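Side-chain contacts in alginate lyase (Bacteroides ovatus, PDB 3NNB), which probably cleaves the polysaccharide alginate by beta-elimination: residues L80-I83 against R89-E92; G102-A107 against T172-A177; F256-P261 against P266-R271; D287-A292 against Q297-A302; F316-I321 against A357-I362. One frame throughout, in Å; residues are numbered along the deposited sequence.

Contact 1 (L80-I83 against R89-E92)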
# COMPACT_ATOMS: atom_id res chain seq x y z
N LEU A 80 31.14 -1.50 5.46
CA LEU A 80 30.37 -2.68 5.87
C LEU A 80 30.63 -3.11 7.28
O LEU A 80 31.78 -3.05 7.74
CB LEU A 80 30.68 -3.88 4.97
CG LEU A 80 30.40 -3.72 3.51
CD1 LEU A 80 30.97 -4.96 2.77
CD2 LEU A 80 28.90 -3.60 3.35
N PRO A 81 29.59 -3.55 8.00
CA PRO A 81 28.21 -3.68 7.54
C PRO A 81 27.54 -2.32 7.56
O PRO A 81 27.95 -1.42 8.29
CB PRO A 81 27.57 -4.60 8.59
CG PRO A 81 28.42 -4.48 9.79
CD PRO A 81 29.79 -4.15 9.34
N TYR A 82 26.50 -2.17 6.74
CA TYR A 82 25.69 -0.97 6.79
C TYR A 82 25.08 -0.72 8.16
O TYR A 82 24.85 -1.63 8.95
CB TYR A 82 24.59 -1.04 5.72
CG TYR A 82 25.06 -0.66 4.30
CD1 TYR A 82 26.41 -0.76 3.92
CD2 TYR A 82 24.16 -0.24 3.33
CE1 TYR A 82 26.83 -0.45 2.64
CE2 TYR A 82 24.56 0.09 2.07
CZ TYR A 82 25.91 -0.03 1.69
OH TYR A 82 26.26 0.33 0.42
N ILE A 83 24.75 0.54 8.38
CA ILE A 83 24.16 1.02 9.60
C ILE A 83 22.86 1.74 9.30
O ILE A 83 22.64 2.21 8.19
CB ILE A 83 25.14 1.90 10.41
CG1 ILE A 83 25.65 3.08 9.56
CG2 ILE A 83 26.27 1.00 11.00
CD1 ILE A 83 26.43 4.18 10.39
N ARG A 89 16.39 7.79 3.47
CA ARG A 89 16.41 6.78 2.43
C ARG A 89 17.71 6.82 1.60
O ARG A 89 18.02 7.82 0.92
CB ARG A 89 15.16 6.86 1.51
CG ARG A 89 13.86 6.50 2.21
CD ARG A 89 12.63 6.59 1.27
NE ARG A 89 12.54 5.47 0.32
CZ ARG A 89 11.87 4.33 0.50
NH1 ARG A 89 11.21 4.08 1.62
NH2 ARG A 89 11.88 3.40 -0.48
N ASN A 90 18.44 5.71 1.62
CA ASN A 90 19.69 5.62 0.88
C ASN A 90 19.44 5.49 -0.62
O ASN A 90 18.76 4.59 -1.05
CB ASN A 90 20.44 4.39 1.37
CG ASN A 90 21.75 4.18 0.65
OD1 ASN A 90 22.08 4.85 -0.36
ND2 ASN A 90 22.50 3.16 1.13
N PRO A 91 19.89 6.46 -1.40
CA PRO A 91 19.55 6.41 -2.83
C PRO A 91 20.09 5.18 -3.55
O PRO A 91 19.63 4.90 -4.67
CB PRO A 91 20.14 7.71 -3.38
CG PRO A 91 21.12 8.15 -2.39
CD PRO A 91 20.65 7.67 -1.05
N GLU A 92 21.05 4.47 -2.98
CA GLU A 92 21.53 3.19 -3.55
C GLU A 92 20.42 2.22 -3.76
O GLU A 92 20.54 1.33 -4.57
CB GLU A 92 22.55 2.51 -2.62
CG GLU A 92 23.87 3.20 -2.58
CD GLU A 92 24.89 2.39 -1.81
OE1 GLU A 92 24.65 2.00 -0.66
OE2 GLU A 92 25.96 2.17 -2.36
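Y82 points its ring at E92 and donates a hydrogen bond from OH to OE1 at 2.6 Å. The oxygen takes this bond on its syn lone pair, the side of OE2. Ring and carboxylate are nearly coplanar, with planes 15° apart. E92 OE1 therefore lies at the ring edge, 3.3 Å from Y82 CE2. A second bond reaches the same oxygen: N90 ND2 donates to E92 OE1 at 3.0 Å. It comes from the anti side, somewhat out of the carboxylate plane. Two donors thus grip OE1 and should restrain the carboxylate from turning.

N90 also makes an Asx turn, in which its OD1 accepts from the backbone N of E92 at 2.8 Å, from above the carbonyl plane. Its CG lies beside the carbonyl carbon (chi1 179°), which brings OD1 close to that N-H. The turn leads into the 3-10 segment that begins at P91. The two loops flank strand 83-84, which pairs antiparallel with strand 70-71. N90 ND2 also bonds W70 O.

The charge of E92 has a mate in K95, which forms a salt bridge with OE2. Replacing E92 by an alanine is likely to cost the Y82 hydroxyl and N90 ND2 this shared acceptor and to leave K95 without this carboxylate.

Packing adds little across the two segments. Y82 CE2 comes 3.8 Å from N90 ND2, and the two side chains cross at about a right angle. M66 of strand 64-66 touches Y82, N90 and E92 alike.

Contact 2 (G102-A107 against T172-A177)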
# COMPACT_ATOMS: atom_id res chain seq x y z
N GLY A 102 7.67 -0.30 -7.95
CA GLY A 102 6.82 0.85 -7.69
C GLY A 102 6.28 1.47 -8.97
O GLY A 102 5.10 1.83 -9.05
N ASP A 103 7.16 1.68 -9.94
CA ASP A 103 6.77 2.31 -11.21
C ASP A 103 5.71 1.45 -11.90
O ASP A 103 4.73 1.98 -12.45
CB ASP A 103 7.94 2.44 -12.17
CG ASP A 103 8.90 3.56 -11.79
OD1 ASP A 103 8.55 4.43 -10.97
OD2 ASP A 103 10.00 3.52 -12.34
N MSE A 104 5.93 0.14 -11.90
CA MSE A 104 5.01 -0.82 -12.52
C MSE A 104 3.65 -0.79 -11.84
O MSE A 104 2.61 -0.65 -12.47
CB MSE A 104 5.63 -2.23 -12.50
CG MSE A 104 4.78 -3.37 -13.16
SE MSE A 104 3.31 -3.98 -12.07
CE MSE A 104 4.31 -4.58 -10.53
N SER A 105 3.67 -0.92 -10.52
CA SER A 105 2.44 -0.96 -9.74
C SER A 105 1.61 0.33 -9.90
O SER A 105 0.38 0.31 -10.09
CB SER A 105 2.79 -1.21 -8.27
OG SER A 105 1.65 -1.15 -7.47
N LYS A 106 2.29 1.45 -9.82
CA LYS A 106 1.65 2.75 -10.02
C LYS A 106 1.07 2.87 -11.42
O LYS A 106 -0.04 3.38 -11.60
CB LYS A 106 2.60 3.89 -9.74
CG LYS A 106 2.92 4.01 -8.28
CD LYS A 106 3.75 5.28 -8.01
CE LYS A 106 5.23 5.05 -8.09
NZ LYS A 106 5.94 6.12 -7.32
N ALA A 107 1.81 2.41 -12.41
CA ALA A 107 1.35 2.48 -13.81
C ALA A 107 0.11 1.63 -14.05
O ALA A 107 -0.83 2.05 -14.71
CB ALA A 107 2.50 2.08 -14.79
N THR A 172 -2.11 -4.38 -3.07
CA THR A 172 -3.48 -4.38 -2.52
C THR A 172 -4.40 -3.52 -3.38
O THR A 172 -5.51 -3.94 -3.75
CB THR A 172 -3.52 -3.97 -1.05
OG1 THR A 172 -3.00 -2.64 -0.89
CG2 THR A 172 -2.81 -5.04 -0.16
N GLU A 173 -3.92 -2.34 -3.74
CA GLU A 173 -4.62 -1.42 -4.59
C GLU A 173 -4.57 -1.84 -6.07
O GLU A 173 -5.58 -1.77 -6.77
CB GLU A 173 -4.03 -0.01 -4.42
CG GLU A 173 -4.69 1.02 -5.23
CD GLU A 173 -4.22 2.46 -4.91
OE1 GLU A 173 -3.23 2.59 -4.19
OE2 GLU A 173 -4.85 3.40 -5.47
N MSE A 174 -3.40 -2.28 -6.54
CA MSE A 174 -3.26 -2.77 -7.90
C MSE A 174 -4.29 -3.84 -8.27
O MSE A 174 -4.81 -3.85 -9.37
CB MSE A 174 -1.85 -3.31 -8.11
CG MSE A 174 -1.54 -3.53 -9.56
SE MSE A 174 0.14 -4.45 -9.88
CE MSE A 174 -0.45 -6.16 -9.29
N ILE A 175 -4.59 -4.71 -7.31
CA ILE A 175 -5.55 -5.78 -7.55
C ILE A 175 -6.93 -5.16 -7.87
O ILE A 175 -7.61 -5.63 -8.78
CB ILE A 175 -5.65 -6.74 -6.36
CG1 ILE A 175 -4.46 -7.73 -6.43
CG2 ILE A 175 -7.04 -7.45 -6.34
CD1 ILE A 175 -4.23 -8.51 -5.10
N ASP A 176 -7.31 -4.12 -7.13
CA ASP A 176 -8.58 -3.43 -7.43
C ASP A 176 -8.57 -2.83 -8.84
O ASP A 176 -9.59 -2.91 -9.57
CB ASP A 176 -8.93 -2.37 -6.41
CG ASP A 176 -9.46 -2.94 -5.11
OD1 ASP A 176 -9.69 -4.17 -5.01
OD2 ASP A 176 -9.63 -2.14 -4.19
N ALA A 177 -7.44 -2.27 -9.24
CA ALA A 177 -7.32 -1.70 -10.61
C ALA A 177 -7.44 -2.82 -11.65
O ALA A 177 -8.06 -2.61 -12.70
CB ALA A 177 -6.00 -0.94 -10.75
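M174 reaches from helix 171-180 toward S105 and M104 of helix 98-118. Both methionines are selenomethionine in this crystal. From M174 CB, the first neighbour across the contact is S105 OG at 4.2 Å, a loose touch. That hydroxyl is hydrogen-bonded to S170 OG; against M174 it only packs. The chain runs extended through CG, with chi1 -166° and chi2 -172°, and this carries the selenium out to the other helix. There M174 SE lies 4.2 Å from S105 CA, close to the backbone of the facing helix. Its nearer neighbour is M104 SE, at 3.9 Å. The two side chains cross at about a right angle. M104 bends at both chi2 and chi3, and its selenium meets M174 although its CB does not point that way. At the tip M174 bends too, at chi3.

Helix 121-136 adds to the packing, since F135 touches both methionines. The contact is buried helix packing near the middle of this largely helical chain. Its chemistry is almost wholly apolar. Two large, polarisable atoms in contact imply cohesion by dispersion, with little directional preference; the native sulfur would probably pack in much the same way.

Contact 3 (F256-P261 against P266-R271)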
# COMPACT_ATOMS: atom_id res chain seq x y z
N PHE A 256 -5.41 -4.26 19.09
CA PHE A 256 -5.36 -4.11 20.55
C PHE A 256 -3.91 -4.25 21.05
O PHE A 256 -3.60 -3.88 22.19
CB PHE A 256 -6.28 -5.11 21.26
CG PHE A 256 -7.74 -5.07 20.81
CD1 PHE A 256 -8.30 -3.94 20.20
CD2 PHE A 256 -8.56 -6.18 21.00
CE1 PHE A 256 -9.64 -3.93 19.78
CE2 PHE A 256 -9.90 -6.16 20.58
CZ PHE A 256 -10.42 -5.05 19.99
N ALA A 257 -3.05 -4.82 20.22
CA ALA A 257 -1.65 -4.96 20.54
C ALA A 257 -0.93 -3.61 20.32
O ALA A 257 -0.06 -3.25 21.12
CB ALA A 257 -1.01 -6.04 19.67
N GLN A 258 -1.25 -2.93 19.24
CA GLN A 258 -0.50 -1.76 18.72
C GLN A 258 -1.06 -0.38 19.11
O GLN A 258 -0.34 0.62 18.98
CB GLN A 258 -0.36 -1.83 17.19
CG GLN A 258 0.35 -3.08 16.72
CD GLN A 258 0.75 -3.07 15.28
OE1 GLN A 258 0.92 -2.00 14.64
NE2 GLN A 258 0.93 -4.29 14.73
N ILE A 259 -2.31 -0.34 19.59
CA ILE A 259 -2.96 0.87 20.03
C ILE A 259 -3.13 0.84 21.56
O ILE A 259 -3.66 -0.10 22.11
CB ILE A 259 -4.32 1.08 19.35
CG1 ILE A 259 -4.18 1.00 17.81
CG2 ILE A 259 -5.00 2.38 19.78
CD1 ILE A 259 -5.55 0.87 17.12
N GLU A 260 -2.62 1.87 22.23
CA GLU A 260 -2.81 1.98 23.67
C GLU A 260 -4.18 2.57 23.99
O GLU A 260 -4.89 3.07 23.11
CB GLU A 260 -1.70 2.83 24.27
CG GLU A 260 -0.36 2.22 24.19
CD GLU A 260 -0.19 1.03 25.09
OE1 GLU A 260 -0.41 1.16 26.34
OE2 GLU A 260 0.15 -0.05 24.56
N PRO A 261 -4.60 2.50 25.27
CA PRO A 261 -5.95 2.93 25.54
C PRO A 261 -6.22 4.43 25.27
O PRO A 261 -7.37 4.83 25.13
CB PRO A 261 -6.13 2.56 27.03
CG PRO A 261 -5.25 1.44 27.22
CD PRO A 261 -4.00 1.80 26.41
N PRO A 266 2.67 3.34 20.30
CA PRO A 266 4.02 3.66 20.78
C PRO A 266 5.16 3.24 19.86
O PRO A 266 6.19 3.92 19.86
CB PRO A 266 4.12 2.90 22.13
CG PRO A 266 2.93 2.07 22.23
CD PRO A 266 1.90 2.58 21.28
N LEU A 267 5.01 2.14 19.13
CA LEU A 267 6.10 1.69 18.27
C LEU A 267 6.27 2.59 17.04
O LEU A 267 7.37 2.64 16.47
CB LEU A 267 5.93 0.24 17.84
CG LEU A 267 5.91 -0.77 18.98
CD1 LEU A 267 5.55 -2.21 18.49
CD2 LEU A 267 7.26 -0.75 19.77
N GLU A 268 5.20 3.27 16.64
CA GLU A 268 5.27 4.28 15.59
C GLU A 268 5.74 5.63 16.14
O GLU A 268 6.48 6.35 15.48
CB GLU A 268 3.92 4.42 14.90
CG GLU A 268 3.25 3.08 14.53
CD GLU A 268 4.15 2.15 13.76
OE1 GLU A 268 5.05 2.64 13.00
OE2 GLU A 268 3.98 0.92 13.95
N LEU A 269 5.31 6.00 17.35
CA LEU A 269 5.70 7.31 17.92
C LEU A 269 7.18 7.38 18.28
O LEU A 269 7.70 8.48 18.48
CB LEU A 269 4.83 7.62 19.17
CG LEU A 269 3.34 7.84 18.83
CD1 LEU A 269 2.47 7.96 20.12
CD2 LEU A 269 3.19 9.09 17.89
N ALA A 270 7.84 6.23 18.39
CA ALA A 270 9.28 6.20 18.70
C ALA A 270 10.13 6.49 17.47
O ALA A 270 11.35 6.65 17.59
CB ALA A 270 9.67 4.86 19.27
N ARG A 271 9.52 6.52 16.29
CA ARG A 271 10.29 6.71 15.05
C ARG A 271 10.70 8.14 14.77
O ARG A 271 10.11 9.09 15.30
CB ARG A 271 9.48 6.20 13.86
CG ARG A 271 9.00 4.72 14.02
CD ARG A 271 10.14 3.72 14.16
NE ARG A 271 10.92 3.67 12.94
CZ ARG A 271 10.61 2.94 11.88
NH1 ARG A 271 9.52 2.16 11.86
NH2 ARG A 271 11.39 2.99 10.80
O HOH W 1 2.63 -0.18 15.96
O HOH W 2 2.48 0.57 18.56
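E260 and P266 cross at about a right angle, with the glutamate chain lying against the proline ring. E260 CG sits 3.7 Å from P266 CD and almost as close to P266 CG. CG lies beside the backbone N (chi1 -67°), against the ring, and the bend at chi2 then turns the chain beyond it. E260 OE2 makes a long, weak ion pair with R308. P266 CD also approaches a backbone atom, Q258 O, at 3.8 Å.

Q258 and E268 face each other with two acceptor oxygens, Q258 OE1 and E268 OE2, 4.3 Å apart. They do not bond directly. One water sits between them and donates to both, at 2.8 Å to Q258 OE1 and 2.7 Å to E268 OE2. Each oxygen has another donor, N281 ND2 for Q258 OE1 and the backbone N of N221 for E268 OE2. These bonds help to fix the two ends toward the water.

A second water joins backbone to backbone. It donates to Q258 O at 2.9 Å and accepts from L267 N at 3.0 Å. It thus links a carbonyl at the end of one helix to an amide in the first turn of the next.

The arrangement is a short connection between consecutive helices. Helix 240-258 ends at Q258, a short loop follows, and P266 opens the short helix 266-269, with two waters bridging the two segments.

Contact 4 (D287-A292 against Q297-A302)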
# COMPACT_ATOMS: atom_id res chain seq x y z
N ASP A 287 -7.60 0.54 5.38
CA ASP A 287 -7.64 -0.42 4.28
C ASP A 287 -8.25 -1.75 4.75
O ASP A 287 -9.10 -2.29 4.06
CB ASP A 287 -6.21 -0.72 3.76
CG ASP A 287 -5.62 0.40 2.93
OD1 ASP A 287 -6.32 1.27 2.40
OD2 ASP A 287 -4.37 0.42 2.84
N MSE A 288 -7.88 -2.25 5.93
CA MSE A 288 -8.47 -3.45 6.47
C MSE A 288 -9.95 -3.24 6.72
O MSE A 288 -10.76 -4.14 6.47
CB MSE A 288 -7.77 -3.88 7.76
CG MSE A 288 -8.21 -5.25 8.28
SE MSE A 288 -8.10 -6.66 6.95
CE MSE A 288 -7.08 -7.87 7.99
N CYS A 289 -10.33 -2.08 7.26
CA CYS A 289 -11.76 -1.81 7.51
C CYS A 289 -12.53 -1.88 6.20
O CYS A 289 -13.64 -2.43 6.16
CB CYS A 289 -11.95 -0.41 8.11
SG CYS A 289 -11.34 -0.24 9.81
N SER A 290 -11.95 -1.32 5.12
CA SER A 290 -12.59 -1.32 3.80
C SER A 290 -12.76 -2.75 3.28
O SER A 290 -13.88 -3.16 2.92
CB SER A 290 -11.80 -0.46 2.81
OG SER A 290 -11.76 0.88 3.28
N ILE A 291 -11.68 -3.54 3.29
CA ILE A 291 -11.76 -4.94 2.87
C ILE A 291 -12.79 -5.70 3.68
O ILE A 291 -13.67 -6.38 3.12
CB ILE A 291 -10.42 -5.64 3.00
CG1 ILE A 291 -9.42 -4.98 2.06
CG2 ILE A 291 -10.54 -7.14 2.64
CD1 ILE A 291 -7.95 -5.42 2.36
N ALA A 292 -12.71 -5.56 5.01
CA ALA A 292 -13.60 -6.26 5.93
C ALA A 292 -15.07 -5.91 5.69
O ALA A 292 -15.95 -6.77 5.80
CB ALA A 292 -13.17 -5.95 7.36
N GLN A 297 -17.81 -7.66 7.93
CA GLN A 297 -17.06 -7.72 9.16
C GLN A 297 -16.70 -6.31 9.65
O GLN A 297 -16.11 -5.50 8.92
CB GLN A 297 -15.79 -8.56 8.99
CG GLN A 297 -16.03 -9.95 8.39
CD GLN A 297 -16.96 -10.77 9.25
OE1 GLN A 297 -16.66 -11.01 10.41
NE2 GLN A 297 -18.12 -11.17 8.69
N ASP A 298 -17.12 -5.98 10.86
CA ASP A 298 -16.96 -4.62 11.38
C ASP A 298 -15.64 -4.53 12.15
O ASP A 298 -15.62 -4.64 13.37
CB ASP A 298 -18.13 -4.26 12.28
CG ASP A 298 -18.12 -2.80 12.69
OD1 ASP A 298 -17.10 -2.08 12.43
OD2 ASP A 298 -19.12 -2.35 13.28
N ILE A 299 -14.55 -4.30 11.43
CA ILE A 299 -13.25 -4.07 12.06
C ILE A 299 -13.20 -2.65 12.64
O ILE A 299 -12.63 -2.42 13.71
CB ILE A 299 -12.14 -4.28 11.03
CG1 ILE A 299 -12.03 -5.77 10.68
CG2 ILE A 299 -10.78 -3.67 11.49
CD1 ILE A 299 -11.58 -6.66 11.88
N TYR A 300 -13.82 -1.68 11.96
CA TYR A 300 -13.68 -0.29 12.38
C TYR A 300 -14.08 -0.07 13.85
O TYR A 300 -13.38 0.62 14.59
CB TYR A 300 -14.49 0.66 11.49
CG TYR A 300 -14.27 2.11 11.82
CD1 TYR A 300 -15.03 2.76 12.76
CD2 TYR A 300 -13.24 2.86 11.18
CE1 TYR A 300 -14.80 4.10 13.06
CE2 TYR A 300 -13.00 4.15 11.48
CZ TYR A 300 -13.77 4.78 12.43
OH TYR A 300 -13.53 6.09 12.71
N ASN A 301 -15.20 -0.66 14.26
CA ASN A 301 -15.75 -0.44 15.59
C ASN A 301 -15.21 -1.42 16.65
O ASN A 301 -15.64 -1.36 17.81
CB ASN A 301 -17.30 -0.51 15.50
CG ASN A 301 -17.87 0.64 14.73
OD1 ASN A 301 -18.54 0.46 13.67
ND2 ASN A 301 -17.58 1.84 15.20
N ALA A 302 -14.26 -2.28 16.27
CA ALA A 302 -13.70 -3.27 17.20
C ALA A 302 -13.00 -2.54 18.33
O ALA A 302 -12.14 -1.71 18.09
CB ALA A 302 -12.73 -4.24 16.51
O HOH W 3 -14.84 -2.34 9.00
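C289 and Y300 meet because of their first torsions. C289 SG lies beside its own backbone N, with chi1 -70°. Y300 turns CG beside its carbonyl carbon (chi1 -175°), and the ring presents its edge to the sulfur. The setting is a helix followed by a loop that folds back on it: helix 274-293 packs against a type I beta turn from I299 to A302. C289 SG is 3.7 Å from Y300 CB and 5.1 Å from the ring centroid, near the ring plane. This is a cysteine sulfur-aromatic contact at the edge.

I299 is the other main apolar group. Its CG1 branch touches A292 CB at 3.5 Å, while its CG2 branch meets C289 SG at 3.9 Å. The two branches thus rest on side chains one helical turn apart.

Polar bonds tie the loop to the helix at two places. Q297 N donates to A292 O at 3.0 Å. A water donates to C289 O and accepts from Y300 N, bridging the backbones. Within the loop D298 steadies the turn through an Asx motif. In this motif N301 N donates to D298 OD1 at 3.0 Å, meeting it from above the carboxylate plane.

Contact 5 (F316-I321 against A357-I362)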
# COMPACT_ATOMS: atom_id res chain seq x y z
N PHE A 316 -6.26 10.48 19.08
CA PHE A 316 -4.89 10.91 19.45
C PHE A 316 -4.37 11.87 18.36
O PHE A 316 -3.71 12.88 18.65
CB PHE A 316 -3.94 9.69 19.59
CG PHE A 316 -2.49 10.09 19.52
CD1 PHE A 316 -1.86 10.62 20.62
CD2 PHE A 316 -1.80 9.99 18.31
CE1 PHE A 316 -0.55 10.99 20.55
CE2 PHE A 316 -0.47 10.38 18.22
CZ PHE A 316 0.15 10.91 19.33
N LEU A 317 -4.61 11.52 17.10
CA LEU A 317 -4.03 12.28 15.99
C LEU A 317 -4.66 13.64 15.76
O LEU A 317 -3.98 14.61 15.43
CB LEU A 317 -4.13 11.47 14.70
CG LEU A 317 -3.67 12.15 13.40
CD1 LEU A 317 -2.14 12.46 13.44
CD2 LEU A 317 -4.01 11.25 12.20
N ILE A 318 -5.99 13.70 15.87
CA ILE A 318 -6.75 14.87 15.43
C ILE A 318 -6.25 16.22 15.97
O ILE A 318 -6.14 17.16 15.20
CB ILE A 318 -8.27 14.67 15.70
CG1 ILE A 318 -8.82 13.72 14.64
CG2 ILE A 318 -9.04 16.04 15.70
CD1 ILE A 318 -10.15 13.05 14.96
N PRO A 319 -5.95 16.32 17.27
CA PRO A 319 -5.56 17.66 17.78
C PRO A 319 -4.33 18.26 17.13
O PRO A 319 -4.12 19.48 17.18
CB PRO A 319 -5.33 17.42 19.27
CG PRO A 319 -6.20 16.21 19.58
CD PRO A 319 -6.12 15.35 18.37
N TYR A 320 -3.50 17.40 16.52
CA TYR A 320 -2.30 17.87 15.90
C TYR A 320 -2.51 18.34 14.48
O TYR A 320 -1.63 18.96 13.90
CB TYR A 320 -1.22 16.79 15.94
CG TYR A 320 -0.81 16.44 17.35
CD1 TYR A 320 -0.03 17.31 18.12
CD2 TYR A 320 -1.19 15.22 17.93
CE1 TYR A 320 0.35 16.98 19.41
CE2 TYR A 320 -0.82 14.88 19.19
CZ TYR A 320 -0.04 15.76 19.94
OH TYR A 320 0.32 15.37 21.18
N ILE A 321 -3.68 18.05 13.92
CA ILE A 321 -3.95 18.45 12.55
C ILE A 321 -4.23 19.94 12.54
O ILE A 321 -5.10 20.42 13.29
CB ILE A 321 -5.12 17.65 11.92
CG1 ILE A 321 -4.80 16.16 11.90
CG2 ILE A 321 -5.37 18.15 10.50
CD1 ILE A 321 -5.95 15.27 11.40
N ALA A 357 -19.21 11.46 13.60
CA ALA A 357 -18.08 11.99 14.39
C ALA A 357 -17.61 13.37 13.95
O ALA A 357 -16.86 14.04 14.65
CB ALA A 357 -16.89 10.98 14.38
N GLY A 358 -18.00 13.78 12.76
CA GLY A 358 -17.60 15.10 12.25
C GLY A 358 -16.17 15.17 11.72
O GLY A 358 -15.60 16.26 11.62
N TYR A 359 -15.63 14.02 11.30
CA TYR A 359 -14.25 13.98 10.88
C TYR A 359 -13.98 14.73 9.56
O TYR A 359 -12.93 15.34 9.38
CB TYR A 359 -13.78 12.55 10.69
CG TYR A 359 -13.74 11.69 11.93
CD1 TYR A 359 -13.32 12.21 13.16
CD2 TYR A 359 -14.04 10.35 11.85
CE1 TYR A 359 -13.23 11.43 14.24
CE2 TYR A 359 -13.95 9.54 12.97
CZ TYR A 359 -13.57 10.10 14.16
OH TYR A 359 -13.51 9.29 15.29
N GLU A 360 -14.93 14.67 8.63
CA GLU A 360 -14.73 15.33 7.33
C GLU A 360 -14.69 16.85 7.50
O GLU A 360 -13.91 17.51 6.83
CB GLU A 360 -15.81 14.93 6.30
CG GLU A 360 -15.84 15.83 5.06
CD GLU A 360 -14.55 15.86 4.25
OE1 GLU A 360 -13.68 14.99 4.45
OE2 GLU A 360 -14.41 16.75 3.39
N ALA A 361 -15.52 17.39 8.40
CA ALA A 361 -15.51 18.83 8.70
C ALA A 361 -14.14 19.30 9.20
O ALA A 361 -13.63 20.34 8.78
CB ALA A 361 -16.61 19.19 9.70
N ILE A 362 -13.52 18.50 10.05
CA ILE A 362 -12.17 18.78 10.54
C ILE A 362 -11.19 18.71 9.37
O ILE A 362 -10.43 19.64 9.16
CB ILE A 362 -11.76 17.81 11.67
CG1 ILE A 362 -12.67 17.98 12.89
CG2 ILE A 362 -10.29 18.03 12.07
CD1 ILE A 362 -12.43 16.97 14.03
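I318 divides its two branches between Y359 and I362. It sits in the 3-10 turn that follows helix 310-317, and its partners lie in the first turn of helix 359-366. The contact is apolar packing between one helix end and one helix start, within a mainly helical chain.

The tight part is at Y359. I318 CD1 comes 3.6 Å from Y359 CE1 and 3.7 Å from Y359 CD1. The methyl approaches the ring obliquely, and the two side chains cross at about a right angle. The isoleucine is extended at chi2 (162°), which carries CD1 out to the ring. Y359 is buried, and it is packed from elsewhere too. L314 and T311 of helix 310-317 and A350 of helix 336-351 all touch it. Close by in sequence, A357 lays its CB over the centre of one ring face.

The looser part is at I362, where residues on both sides are partly exposed. I318 CG2 meets I362 CD1 at 3.9 Å, again with the chains crossing at about a right angle. L347 of helix 336-351 backs this side, touching I362 and also I321.

Helix 359-366 starts right after G358, its N-cap, which has a positive phi of 78°. One turn on, the backbone bond from I362 N to G358 O is weak, at 3.4 Å.

Contacts 2 and 4 are buried, and contact 2 lies nearest the centre of the chain. Contact 1 is also buried locally, yet it sits about 24 Å from that centre, among loops and short strands. Contacts 3 and 5 are only partly buried. Contact 2 joins two helices by apolar atoms, contact 1 depends on a shared carboxylate oxygen, and contact 3 combines bridging waters with E260-P266 packing. Contact 4 mixes apolar packing with backbone bonds, while contact 5 is purely apolar. Helix 274-293, one side of contact 4, also packs on I259, E268 and L269 of contact 3 and L317 of contact 5. Contacts 3, 4 and 5 touch one another; contacts 1 and 2 touch none of the others.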